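Long-range contacts in putative oxidoreductase FAD-binding subunit (Sulfolobus tokodaii, PDB 4ZOH), which binds flavin-adenine dinucleotide as the FAD subunit of a putative molybdopterin-type oxidoreductase, where the flavin probably takes part in electron transfer: residues M1-F6 against L40-R46; I85-T91 against A122-M126; D138-N142 against D154-E159; F186-G190 against Y259-V264. All coordinates share one frame; numbering follows the deposited sequence.

Interaction 1: M1-F6 against L40-R46; sequences MYPPKF and LKLRLIR. With ACY (acetic acid), chain L.
Arg43 reaches across to the backbone of Tyr2 and takes one carbonyl oxygen with two nitrogens. With CG anti to the carbonyl carbon (chi1 -65°) and an extended chain beyond it, the side chain brings Arg43 NE to 2.8 Å from Tyr2 O, and Arg43 NH2 to 3.1 Å from the same oxygen. That oxygen lies in the guanidinium plane, at its edge, and this side-on grip fixes the rotation of the group. The bond from NE is the straighter (154°), whereas NH2 approaches from above the carbonyl plane. Pro4 covers one guanidinium face, its CA 4.1 Å above the centre. Farther along the segment, Phe6 CE2 meets Leu40 CD1 at 4.0 Å, the two side chains crossing at about a right angle.

The helix 36-41 ends here in a Schellman motif at Arg43. An acetate, probably from the crystallisation liquor, accepts through its OXT from Met1 N at 2.8 Å; the same OXT takes Tyr2 N at 3.1 Å. Two other protein chains reach this region. The positive charge of Arg43 would be expected to polarise the Tyr2 carbonyl that it holds, while Arg43 NH1 and Arg46 NH2 make salt bridges to acidic side chains of another protein chain.

Interaction 2: I85-T91 against A122-M126; sequences IPLLSET and ALIAM
Ala122 turns its single methyl group into a hollow formed by Leu87, Leu88 and Thr91, and the rest of the contact is fitted round it. Leu87 CD2 comes to 3.7 Å from Ala122 CB, while Leu88 CD1 meets the same methyl at 4.1 Å. Thr91 brings its hydroxyl side: OG1 is 3.5 Å from Ala122 CB. That hydroxyl is turned back to its own helix, where Thr91 OG1 donates to Leu87 O at 2.7 Å from above the carbonyl plane, and the same oxygen also accepts the backbone N of Thr91.

Along one flank, Leu88 and Leu123 run at a slant to each other and meet through their methyl ends. Along another, Met126 reaches out at the end of segment 122-126 with CG anti to the carbonyl carbon (chi1 -71°), then bends at its last torsion (chi3 97°), which carries its methyl CE against Leu88 CB at 3.9 Å. Ile85 lies roughly perpendicular to this side chain, with CG2 4.0 Å from Met126 CE. The same methyl also comes to 3.3 Å from Pro86 O.

The contact joins the start of helix 88-93 to the end of helix 119-125 in the FAD-binding part of the chain. Phe174 on strand 173-179 and Leu194 on strand 189-198 also pack against it. Because the touching groups are almost all methyls and methylenes, and the one hydroxyl is satisfied within its own segment, the two helix ends are probably held together mainly by shape and exclusion of water, with little directional bonding.

Interaction 3: D138-N142 against D154-E159; sequences DRVVN and DLNPGE
Glu159 OE1 is the polar atom shared across this contact: it receives Asn156 N at 2.6 Å and forms a salt bridge with Arg139 NH1 at 2.7 Å. The backbone bond is fairly straight (151°) and meets the oxygen on its anti side, slightly out of the carboxylate plane. Within the salt bridge the hydrogen bond from Arg139 is weak, bent to 117°, and a second weak one runs from the same NH1 to Glu159 OE2 at 3.3 Å. The carboxylate and the guanidinium are nearly coplanar, although the side chains that carry them cross at about a right angle.

Asp154 approaches another part of the guanidinium edge. Its carboxylate plane is turned 70° from that of the guanidinium, and OD2 forms a salt bridge to NH2 of Arg139, at a separation so short that its exact length is doubtful. One arginine therefore stands between two acids in a salt-bridge network, and each carboxylate would be expected to favour its ionised form beside it. The arginine chain, as modelled, bends at chi2 and chi3 to reach them, a placement as uncertain as the short bond. A methyl of Val141 rests loosely against the Asp154 carboxylate.

The acids belong to a loop that closes in a type II turn from Asn156 to Glu159. That loop follows strand 152-153 and leads into strand 160-167, while Arg139 rides on 137-142, an outermost strand of the five-stranded antiparallel sheet. Strand 129-134 lies between 137-142 and 160-167, its Ile132 touching both Arg139 and Glu159; Phe146 of helix 143-146 packs on Val141 and Asp154, and Leu155 touches the FAD.

Interaction 4: F186-G190 against Y259-V264; sequences FAIVG and YKKKMV. With FAD (flavin-adenine dinucleotide), chain H.
Val189 and Lys260 bring the two backbones nearest, their CA atoms 6.6 Å apart, where strand 189-198 passes beside helix 257-276. This is strand-on-helix packing in what is, by family, the CO dehydrogenase flavoprotein C-terminal domain, whose antiparallel sheet includes this strand. Val189 sets both methyls against the helix: CG1, anti to the backbone N (chi1 177°), meets Val264 CG2 at 3.9 Å, while CG2 rests 3.9 Å from Met263 CB. Ile188 puts its CG2 at the edge of the Tyr259 ring, 4.4 Å from CE2, and across the stem of Lys260. The Tyr259 hydroxyl bonds to the backbone of another protein chain.

A water links the segments by a polar route. It donates to Ile188 O at 2.6 Å and accepts from Lys260 NZ at 2.8 Å; the same ammonium also bonds to Thr250 O. The charge of the lysine may thus reach Ile188 O through the water.

At the other end of segment 186-190 Phe186 reaches the flavin, one face of its ring laid over the isoalloxazine, with FAD C4X centred 3.5 Å above the Phe186 ring plane.

Overall arrangement
The four contacts follow one another along the chain without overlapping, and their chemistry tracks their surroundings. The centre of interaction 2 lies about 8 Å from the centre of the chain, and the contact is apolar; interaction 4 is also largely apolar, but adds a water bridge and borders another protein chain. Interaction 3 is the surface contact, built from charges, and it stands across the chain's centre from interaction 4. Interaction 1, its centre about 25 Å from that of the chain, is nonetheless buried, with other subunits packed against it. Strand 189-198 serves both interactions 2 and 4, from different points along its length. FAD is touched by Leu155 of interaction 3 and Phe186 of interaction 4.

Interaction 1: M1-F6 against L40-R46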
# COMPACT_ATOMS: atom_id res chain seq x y z
N MET B 1 -8.41 25.15 -2.37
CA MET B 1 -7.16 24.34 -2.47
C MET B 1 -6.88 24.00 -3.92
O MET B 1 -5.74 24.05 -4.31
CB MET B 1 -7.31 23.07 -1.60
CG MET B 1 -6.09 22.16 -1.54
SD MET B 1 -4.56 22.94 -0.95
CE MET B 1 -3.32 21.96 -1.80
N TYR B 2 -7.90 23.62 -4.71
CA TYR B 2 -7.74 23.02 -6.04
C TYR B 2 -8.23 24.10 -6.98
O TYR B 2 -9.36 24.50 -6.86
CB TYR B 2 -8.60 21.76 -6.17
CG TYR B 2 -8.25 20.81 -5.05
CD1 TYR B 2 -7.06 20.05 -5.07
CD2 TYR B 2 -9.08 20.70 -3.91
CE1 TYR B 2 -6.70 19.23 -4.01
CE2 TYR B 2 -8.73 19.87 -2.85
CZ TYR B 2 -7.52 19.13 -2.91
OH TYR B 2 -7.18 18.31 -1.86
N PRO B 3 -7.35 24.62 -7.87
CA PRO B 3 -7.84 25.58 -8.88
C PRO B 3 -9.00 24.99 -9.71
O PRO B 3 -9.21 23.75 -9.70
CB PRO B 3 -6.62 25.78 -9.81
CG PRO B 3 -5.46 25.40 -8.97
CD PRO B 3 -5.95 24.25 -8.14
N PRO B 4 -9.76 25.87 -10.40
CA PRO B 4 -10.68 25.41 -11.41
C PRO B 4 -9.88 25.08 -12.68
O PRO B 4 -8.68 25.45 -12.79
CB PRO B 4 -11.64 26.63 -11.64
CG PRO B 4 -10.85 27.81 -11.21
CD PRO B 4 -9.73 27.35 -10.30
N LYS B 5 -10.53 24.40 -13.64
CA LYS B 5 -9.86 24.07 -14.93
C LYS B 5 -9.65 25.34 -15.69
O LYS B 5 -10.54 26.17 -15.71
CB LYS B 5 -10.70 23.14 -15.80
CG LYS B 5 -11.09 21.85 -15.10
CD LYS B 5 -11.50 20.77 -16.10
CE LYS B 5 -11.97 19.60 -15.26
NZ LYS B 5 -12.46 18.52 -16.13
N PHE B 6 -8.52 25.44 -16.38
CA PHE B 6 -8.27 26.56 -17.21
C PHE B 6 -7.26 26.10 -18.26
O PHE B 6 -6.55 25.10 -18.05
CB PHE B 6 -7.76 27.76 -16.38
CG PHE B 6 -6.56 27.45 -15.49
CD1 PHE B 6 -5.29 27.27 -16.04
CD2 PHE B 6 -6.72 27.35 -14.08
CE1 PHE B 6 -4.20 26.99 -15.21
CE2 PHE B 6 -5.63 27.09 -13.24
CZ PHE B 6 -4.37 26.93 -13.80
N LEU B 40 -6.57 31.36 -7.54
CA LEU B 40 -7.08 30.15 -8.27
C LEU B 40 -7.49 29.10 -7.29
O LEU B 40 -8.62 28.61 -7.34
CB LEU B 40 -6.07 29.60 -9.27
CG LEU B 40 -5.81 30.62 -10.40
CD1 LEU B 40 -4.47 30.32 -11.10
CD2 LEU B 40 -6.97 30.71 -11.37
N LYS B 41 -6.62 28.80 -6.35
CA LYS B 41 -6.90 27.77 -5.34
C LYS B 41 -8.18 27.98 -4.49
O LYS B 41 -8.78 26.98 -4.00
CB LYS B 41 -5.68 27.60 -4.46
CG LYS B 41 -4.43 27.17 -5.25
CD LYS B 41 -3.66 26.32 -4.30
CE LYS B 41 -2.67 27.10 -3.55
NZ LYS B 41 -2.31 26.24 -2.39
N LEU B 42 -8.59 29.25 -4.31
CA LEU B 42 -9.82 29.51 -3.54
C LEU B 42 -11.00 29.72 -4.46
O LEU B 42 -12.14 30.01 -4.00
CB LEU B 42 -9.67 30.76 -2.65
CG LEU B 42 -8.71 30.59 -1.46
CD1 LEU B 42 -8.34 31.99 -0.99
CD2 LEU B 42 -9.19 29.68 -0.32
N ARG B 43 -10.69 29.67 -5.75
CA ARG B 43 -11.66 29.81 -6.84
C ARG B 43 -12.35 31.18 -6.82
O ARG B 43 -13.53 31.32 -7.15
CB ARG B 43 -12.65 28.62 -6.87
CG ARG B 43 -11.93 27.30 -7.20
CD ARG B 43 -12.88 26.16 -7.51
NE ARG B 43 -12.10 24.93 -7.51
CZ ARG B 43 -12.48 23.78 -8.08
NH1 ARG B 43 -13.65 23.69 -8.71
NH2 ARG B 43 -11.68 22.73 -8.01
N LEU B 44 -11.59 32.19 -6.44
CA LEU B 44 -12.06 33.58 -6.45
C LEU B 44 -11.87 34.19 -7.84
O LEU B 44 -12.32 35.27 -8.09
CB LEU B 44 -11.29 34.39 -5.38
CG LEU B 44 -11.48 33.91 -3.94
CD1 LEU B 44 -10.46 34.56 -3.05
CD2 LEU B 44 -12.87 34.18 -3.41
N ILE B 45 -11.19 33.49 -8.74
CA ILE B 45 -11.05 33.89 -10.14
C ILE B 45 -11.17 32.63 -10.99
O ILE B 45 -10.82 31.53 -10.52
CB ILE B 45 -9.73 34.69 -10.36
CG1 ILE B 45 -9.77 35.57 -11.60
CG2 ILE B 45 -8.44 33.85 -10.32
CD1 ILE B 45 -8.85 36.77 -11.42
N ARG B 46 -11.65 32.79 -12.22
CA ARG B 46 -11.91 31.66 -13.12
C ARG B 46 -11.58 32.07 -14.53
O ARG B 46 -12.47 32.22 -15.33
CB ARG B 46 -13.38 31.27 -13.09
CG ARG B 46 -13.80 30.64 -11.78
CD ARG B 46 -15.28 30.31 -11.81
NE ARG B 46 -15.70 29.73 -10.54
CZ ARG B 46 -15.59 28.45 -10.23
NH1 ARG B 46 -15.06 27.57 -11.09
NH2 ARG B 46 -16.01 28.04 -9.06
C ACY L . -11.58 23.86 -3.14
O ACY L . -12.02 24.04 -4.28
OXT ACY L . -10.46 23.36 -3.06
CH3 ACY L . -12.35 24.24 -1.87

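Interaction 2: I85-T91 against A122-M126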
# COMPACT_ATOMS: atom_id res chain seq x y z
N ILE B 85 18.95 49.58 -3.72
CA ILE B 85 18.14 50.73 -4.05
C ILE B 85 17.63 51.33 -2.74
O ILE B 85 17.01 50.58 -1.91
CB ILE B 85 16.96 50.38 -4.93
CG1 ILE B 85 17.46 49.55 -6.14
CG2 ILE B 85 16.15 51.66 -5.30
CD1 ILE B 85 16.37 49.27 -7.16
N PRO B 86 17.92 52.65 -2.51
CA PRO B 86 17.51 53.31 -1.29
C PRO B 86 16.01 53.15 -1.08
O PRO B 86 15.26 53.31 -2.02
CB PRO B 86 17.89 54.78 -1.56
CG PRO B 86 19.16 54.66 -2.37
CD PRO B 86 18.85 53.49 -3.30
N LEU B 87 15.61 52.83 0.17
CA LEU B 87 14.19 52.51 0.56
C LEU B 87 13.57 51.21 -0.05
O LEU B 87 13.00 50.38 0.68
CB LEU B 87 13.22 53.70 0.34
CG LEU B 87 11.80 53.47 0.80
CD1 LEU B 87 11.71 53.25 2.31
CD2 LEU B 87 10.87 54.59 0.40
N LEU B 88 13.63 51.10 -1.37
CA LEU B 88 12.96 50.07 -2.11
C LEU B 88 13.48 48.65 -1.75
O LEU B 88 12.69 47.75 -1.51
CB LEU B 88 13.02 50.35 -3.64
CG LEU B 88 12.06 49.40 -4.43
CD1 LEU B 88 10.64 49.67 -3.96
CD2 LEU B 88 12.14 49.52 -5.96
N SER B 89 14.79 48.49 -1.71
CA SER B 89 15.40 47.22 -1.32
C SER B 89 15.01 46.79 0.06
O SER B 89 14.69 45.61 0.28
CB SER B 89 16.89 47.27 -1.44
OG SER B 89 17.24 47.43 -2.81
N GLU B 90 15.07 47.72 1.01
CA GLU B 90 14.68 47.36 2.36
C GLU B 90 13.16 47.00 2.42
O GLU B 90 12.79 46.06 3.10
CB GLU B 90 15.03 48.46 3.32
CG GLU B 90 14.54 48.25 4.74
CD GLU B 90 14.90 49.43 5.62
OE1 GLU B 90 16.05 49.89 5.48
OE2 GLU B 90 14.06 49.90 6.40
N THR B 91 12.33 47.73 1.68
CA THR B 91 10.91 47.46 1.62
C THR B 91 10.65 46.04 1.07
O THR B 91 9.87 45.31 1.65
CB THR B 91 10.17 48.48 0.73
OG1 THR B 91 10.41 49.77 1.28
CG2 THR B 91 8.66 48.24 0.71
N ALA B 122 6.53 52.53 -0.48
CA ALA B 122 7.80 52.99 -1.03
C ALA B 122 7.61 53.63 -2.41
O ALA B 122 8.22 54.65 -2.67
CB ALA B 122 8.88 51.90 -1.07
N LEU B 123 6.77 53.05 -3.26
CA LEU B 123 6.69 53.53 -4.62
C LEU B 123 5.97 54.92 -4.67
O LEU B 123 6.26 55.75 -5.50
CB LEU B 123 6.00 52.51 -5.52
CG LEU B 123 6.75 51.19 -5.86
CD1 LEU B 123 5.84 50.22 -6.61
CD2 LEU B 123 8.05 51.33 -6.64
N ILE B 124 5.01 55.14 -3.80
CA ILE B 124 4.33 56.45 -3.82
C ILE B 124 5.26 57.53 -3.32
O ILE B 124 5.25 58.64 -3.84
CB ILE B 124 2.94 56.43 -3.13
CG1 ILE B 124 2.10 57.66 -3.54
CG2 ILE B 124 3.05 56.34 -1.64
CD1 ILE B 124 1.17 57.40 -4.71
N ALA B 125 6.10 57.16 -2.34
CA ALA B 125 7.07 58.06 -1.71
C ALA B 125 8.17 58.42 -2.68
O ALA B 125 8.71 59.53 -2.66
CB ALA B 125 7.66 57.41 -0.49
N MET B 126 8.52 57.45 -3.52
CA MET B 126 9.56 57.61 -4.49
C MET B 126 9.11 58.34 -5.79
O MET B 126 9.96 58.63 -6.63
CB MET B 126 10.13 56.23 -4.77
CG MET B 126 10.93 55.68 -3.61
SD MET B 126 11.47 53.98 -3.83
CE MET B 126 13.18 54.16 -4.45

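Interaction 3: D138-N142 against D154-E159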
# COMPACT_ATOMS: atom_id res chain seq x y z
N ASP B 138 4.71 51.45 -25.89
CA ASP B 138 4.80 51.73 -24.43
C ASP B 138 4.12 53.01 -23.90
O ASP B 138 4.24 54.05 -24.52
CB ASP B 138 6.26 51.76 -24.01
CG ASP B 138 7.00 50.47 -24.36
OD1 ASP B 138 6.35 49.42 -24.47
OD2 ASP B 138 8.25 50.50 -24.51
N ARG B 139 3.43 52.92 -22.77
CA ARG B 139 2.91 54.10 -22.02
C ARG B 139 3.58 54.15 -20.63
O ARG B 139 3.59 53.15 -19.89
CB ARG B 139 1.40 54.03 -21.77
CG ARG B 139 0.64 52.99 -22.59
CD ARG B 139 -0.54 52.38 -21.84
NE ARG B 139 -0.99 53.23 -20.76
CZ ARG B 139 -1.92 52.91 -19.85
NH1 ARG B 139 -2.54 51.74 -19.86
NH2 ARG B 139 -2.23 53.81 -18.91
N VAL B 140 4.13 55.31 -20.28
CA VAL B 140 4.75 55.51 -18.95
C VAL B 140 3.78 56.37 -18.17
O VAL B 140 3.29 57.37 -18.68
CB VAL B 140 6.20 56.09 -19.02
CG1 VAL B 140 6.87 56.11 -17.65
CG2 VAL B 140 7.06 55.29 -19.96
N VAL B 141 3.40 55.91 -16.99
CA VAL B 141 2.47 56.65 -16.14
C VAL B 141 3.09 56.78 -14.75
O VAL B 141 4.05 56.08 -14.43
CB VAL B 141 1.06 56.02 -16.09
CG1 VAL B 141 0.39 56.03 -17.46
CG2 VAL B 141 1.13 54.61 -15.52
N ASN B 142 2.55 57.67 -13.94
CA ASN B 142 3.00 57.90 -12.57
C ASN B 142 2.37 56.84 -11.69
O ASN B 142 1.17 56.52 -11.89
CB ASN B 142 2.52 59.28 -12.07
CG ASN B 142 3.31 60.40 -12.69
OD1 ASN B 142 4.55 60.41 -12.67
ND2 ASN B 142 2.59 61.35 -13.28
N ASP B 154 -4.21 50.41 -13.65
CA ASP B 154 -4.54 51.09 -14.92
C ASP B 154 -3.94 50.27 -16.04
O ASP B 154 -2.88 50.61 -16.63
CB ASP B 154 -3.97 52.53 -14.91
CG ASP B 154 -3.98 53.19 -16.30
OD1 ASP B 154 -5.01 53.08 -17.01
OD2 ASP B 154 -2.96 53.78 -16.69
N LEU B 155 -4.62 49.16 -16.31
CA LEU B 155 -4.16 48.18 -17.28
C LEU B 155 -5.34 47.77 -18.10
O LEU B 155 -6.41 47.48 -17.59
CB LEU B 155 -3.57 46.94 -16.59
CG LEU B 155 -2.13 47.06 -16.08
CD1 LEU B 155 -1.80 45.88 -15.18
CD2 LEU B 155 -1.10 47.20 -17.20
N ASN B 156 -5.14 47.75 -19.40
CA ASN B 156 -6.20 47.35 -20.32
C ASN B 156 -5.95 45.93 -20.82
O ASN B 156 -4.80 45.47 -20.81
CB ASN B 156 -6.28 48.32 -21.50
CG ASN B 156 -6.54 49.73 -21.05
OD1 ASN B 156 -5.61 50.53 -20.93
ND2 ASN B 156 -7.80 50.04 -20.75
N PRO B 157 -7.01 45.23 -21.26
CA PRO B 157 -6.76 43.94 -21.90
C PRO B 157 -5.76 44.15 -23.03
O PRO B 157 -5.84 45.16 -23.73
CB PRO B 157 -8.14 43.56 -22.42
CG PRO B 157 -9.09 44.27 -21.49
CD PRO B 157 -8.43 45.61 -21.31
N GLY B 158 -4.77 43.27 -23.14
CA GLY B 158 -3.67 43.46 -24.06
C GLY B 158 -2.37 44.01 -23.45
O GLY B 158 -1.29 43.98 -24.11
N GLU B 159 -2.39 44.52 -22.22
CA GLU B 159 -1.10 45.11 -21.75
C GLU B 159 -0.46 44.54 -20.51
O GLU B 159 -1.13 44.06 -19.63
CB GLU B 159 -1.16 46.64 -21.70
CG GLU B 159 -2.54 47.20 -21.49
CD GLU B 159 -2.55 48.71 -21.34
OE1 GLU B 159 -3.23 49.17 -20.39
OE2 GLU B 159 -1.90 49.41 -22.16

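Interaction 4: F186-G190 against Y259-V264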
# COMPACT_ATOMS: atom_id res chain seq x y z
N PHE B 186 1.19 40.18 5.86
CA PHE B 186 1.00 41.48 5.27
C PHE B 186 1.01 42.59 6.36
O PHE B 186 0.77 42.35 7.57
CB PHE B 186 -0.36 41.49 4.61
CG PHE B 186 -0.36 40.94 3.21
CD1 PHE B 186 -0.14 41.77 2.12
CD2 PHE B 186 -0.53 39.53 2.97
CE1 PHE B 186 -0.15 41.26 0.82
CE2 PHE B 186 -0.52 39.04 1.66
CZ PHE B 186 -0.34 39.91 0.60
N ALA B 187 1.28 43.81 5.94
CA ALA B 187 1.25 44.96 6.87
C ALA B 187 -0.11 45.23 7.52
O ALA B 187 -1.10 45.26 6.81
CB ALA B 187 1.71 46.22 6.14
N ILE B 188 -0.13 45.38 8.85
CA ILE B 188 -1.25 45.99 9.57
C ILE B 188 -1.18 47.51 9.28
O ILE B 188 -2.18 48.15 8.97
CB ILE B 188 -1.17 45.77 11.10
CG1 ILE B 188 -1.46 44.30 11.49
CG2 ILE B 188 -2.17 46.71 11.80
CD1 ILE B 188 -0.88 43.89 12.82
N VAL B 189 0.02 48.08 9.43
CA VAL B 189 0.32 49.45 8.99
C VAL B 189 1.74 49.43 8.36
O VAL B 189 2.64 48.81 8.90
CB VAL B 189 0.28 50.45 10.17
CG1 VAL B 189 0.68 51.82 9.65
CG2 VAL B 189 -1.13 50.50 10.83
N GLY B 190 1.92 50.08 7.23
CA GLY B 190 3.28 50.27 6.71
C GLY B 190 3.62 51.73 6.44
O GLY B 190 2.83 52.44 5.81
N TYR B 259 -7.09 52.11 16.23
CA TYR B 259 -5.78 51.63 16.61
C TYR B 259 -4.77 51.85 15.48
O TYR B 259 -3.65 52.29 15.74
CB TYR B 259 -5.81 50.18 17.05
CG TYR B 259 -4.45 49.52 17.03
CD1 TYR B 259 -3.55 49.68 18.14
CD2 TYR B 259 -4.03 48.75 15.91
CE1 TYR B 259 -2.31 49.04 18.14
CE2 TYR B 259 -2.78 48.12 15.90
CZ TYR B 259 -1.92 48.27 16.99
OH TYR B 259 -0.71 47.69 16.99
N LYS B 260 -5.21 51.59 14.25
CA LYS B 260 -4.40 51.69 13.07
C LYS B 260 -3.96 53.13 12.82
O LYS B 260 -2.81 53.37 12.47
CB LYS B 260 -5.17 51.15 11.86
CG LYS B 260 -5.17 49.63 11.74
CD LYS B 260 -6.17 49.22 10.69
CE LYS B 260 -6.38 47.72 10.65
NZ LYS B 260 -6.88 47.48 9.26
N LYS B 261 -4.91 54.07 12.96
CA LYS B 261 -4.66 55.50 12.79
C LYS B 261 -3.59 55.93 13.81
O LYS B 261 -2.61 56.52 13.43
CB LYS B 261 -5.97 56.27 12.99
CG LYS B 261 -5.96 57.65 12.40
CD LYS B 261 -7.13 58.45 12.95
CE LYS B 261 -7.19 59.86 12.35
NZ LYS B 261 -7.71 59.87 10.95
N LYS B 262 -3.76 55.56 15.08
CA LYS B 262 -2.77 55.77 16.12
C LYS B 262 -1.43 55.16 15.76
O LYS B 262 -0.39 55.83 15.91
CB LYS B 262 -3.25 55.29 17.50
CG LYS B 262 -4.43 56.09 18.08
CD LYS B 262 -5.04 55.48 19.34
CE LYS B 262 -4.06 55.52 20.52
NZ LYS B 262 -4.47 54.71 21.71
N MET B 263 -1.44 53.94 15.21
CA MET B 263 -0.18 53.33 14.77
C MET B 263 0.51 54.08 13.64
O MET B 263 1.73 53.98 13.53
CB MET B 263 -0.32 51.83 14.46
CG MET B 263 -0.70 51.10 15.73
SD MET B 263 0.44 51.22 17.10
CE MET B 263 -0.32 52.37 18.29
N VAL B 264 -0.23 54.85 12.83
CA VAL B 264 0.44 55.64 11.80
C VAL B 264 1.44 56.62 12.46
O VAL B 264 2.61 56.76 12.02
CB VAL B 264 -0.55 56.33 10.87
CG1 VAL B 264 0.10 57.42 10.03
CG2 VAL B 264 -1.18 55.29 9.96
PA FAD H . 1.21 36.84 -9.77
O1A FAD H . 0.52 36.15 -8.64
O2A FAD H . 1.85 36.08 -10.86
O5B FAD H . 0.22 37.82 -10.47
C5B FAD H . -0.63 38.69 -9.66
C4B FAD H . -1.57 39.57 -10.65
O4B FAD H . -0.79 40.37 -11.63
C3B FAD H . -2.38 38.61 -11.52
O3B FAD H . -3.67 39.14 -11.70
C2B FAD H . -1.59 38.50 -12.84
O2B FAD H . -2.39 38.15 -13.98
C1B FAD H . -1.09 39.89 -13.03
N9A FAD H . 0.27 40.15 -13.49
C8A FAD H . 1.41 39.59 -13.08
N7A FAD H . 2.45 40.20 -13.71
C5A FAD H . 1.93 41.16 -14.52
C6A FAD H . 2.48 42.11 -15.39
N6A FAD H . 3.81 42.16 -15.50
N1A FAD H . 1.67 42.94 -16.08
C2A FAD H . 0.33 42.93 -15.91
N3A FAD H . -0.23 42.03 -15.10
C4A FAD H . 0.54 41.13 -14.38
N1 FAD H . 2.86 40.90 -0.54
C2 FAD H . 3.20 42.03 0.20
O2 FAD H . 3.24 43.11 -0.35
N3 FAD H . 3.50 41.93 1.53
C4 FAD H . 3.45 40.74 2.17
O4 FAD H . 3.78 40.71 3.36
C4X FAD H . 3.08 39.59 1.44
N5 FAD H . 3.03 38.37 2.09
C5X FAD H . 2.63 37.22 1.35
C6 FAD H . 2.53 36.01 2.02
C7 FAD H . 2.16 34.85 1.33
C7M FAD H . 2.08 33.55 2.15
C8 FAD H . 1.87 34.92 -0.05
C8M FAD H . 1.43 33.69 -0.89
C9 FAD H . 1.92 36.16 -0.73
C9A FAD H . 2.32 37.30 -0.03
N10 FAD H . 2.40 38.56 -0.67
C10 FAD H . 2.78 39.68 0.09
C1' FAD H . 2.08 38.74 -2.08
C2' FAD H . 3.33 38.51 -2.96
O2' FAD H . 4.20 39.65 -2.80
C3' FAD H . 2.97 38.26 -4.45
O3' FAD H . 4.17 37.74 -5.04
C4' FAD H . 2.56 39.52 -5.20
O4' FAD H . 1.50 40.14 -4.48
C5' FAD H . 2.10 39.22 -6.64
O5' FAD H . 3.32 39.12 -7.43
P FAD H . 3.57 37.84 -8.32
O1P FAD H . 4.74 38.13 -9.20
O2P FAD H . 3.64 36.63 -7.47
O3P FAD H . 2.25 37.91 -9.18
O HOH W 1 -4.44 47.45 7.98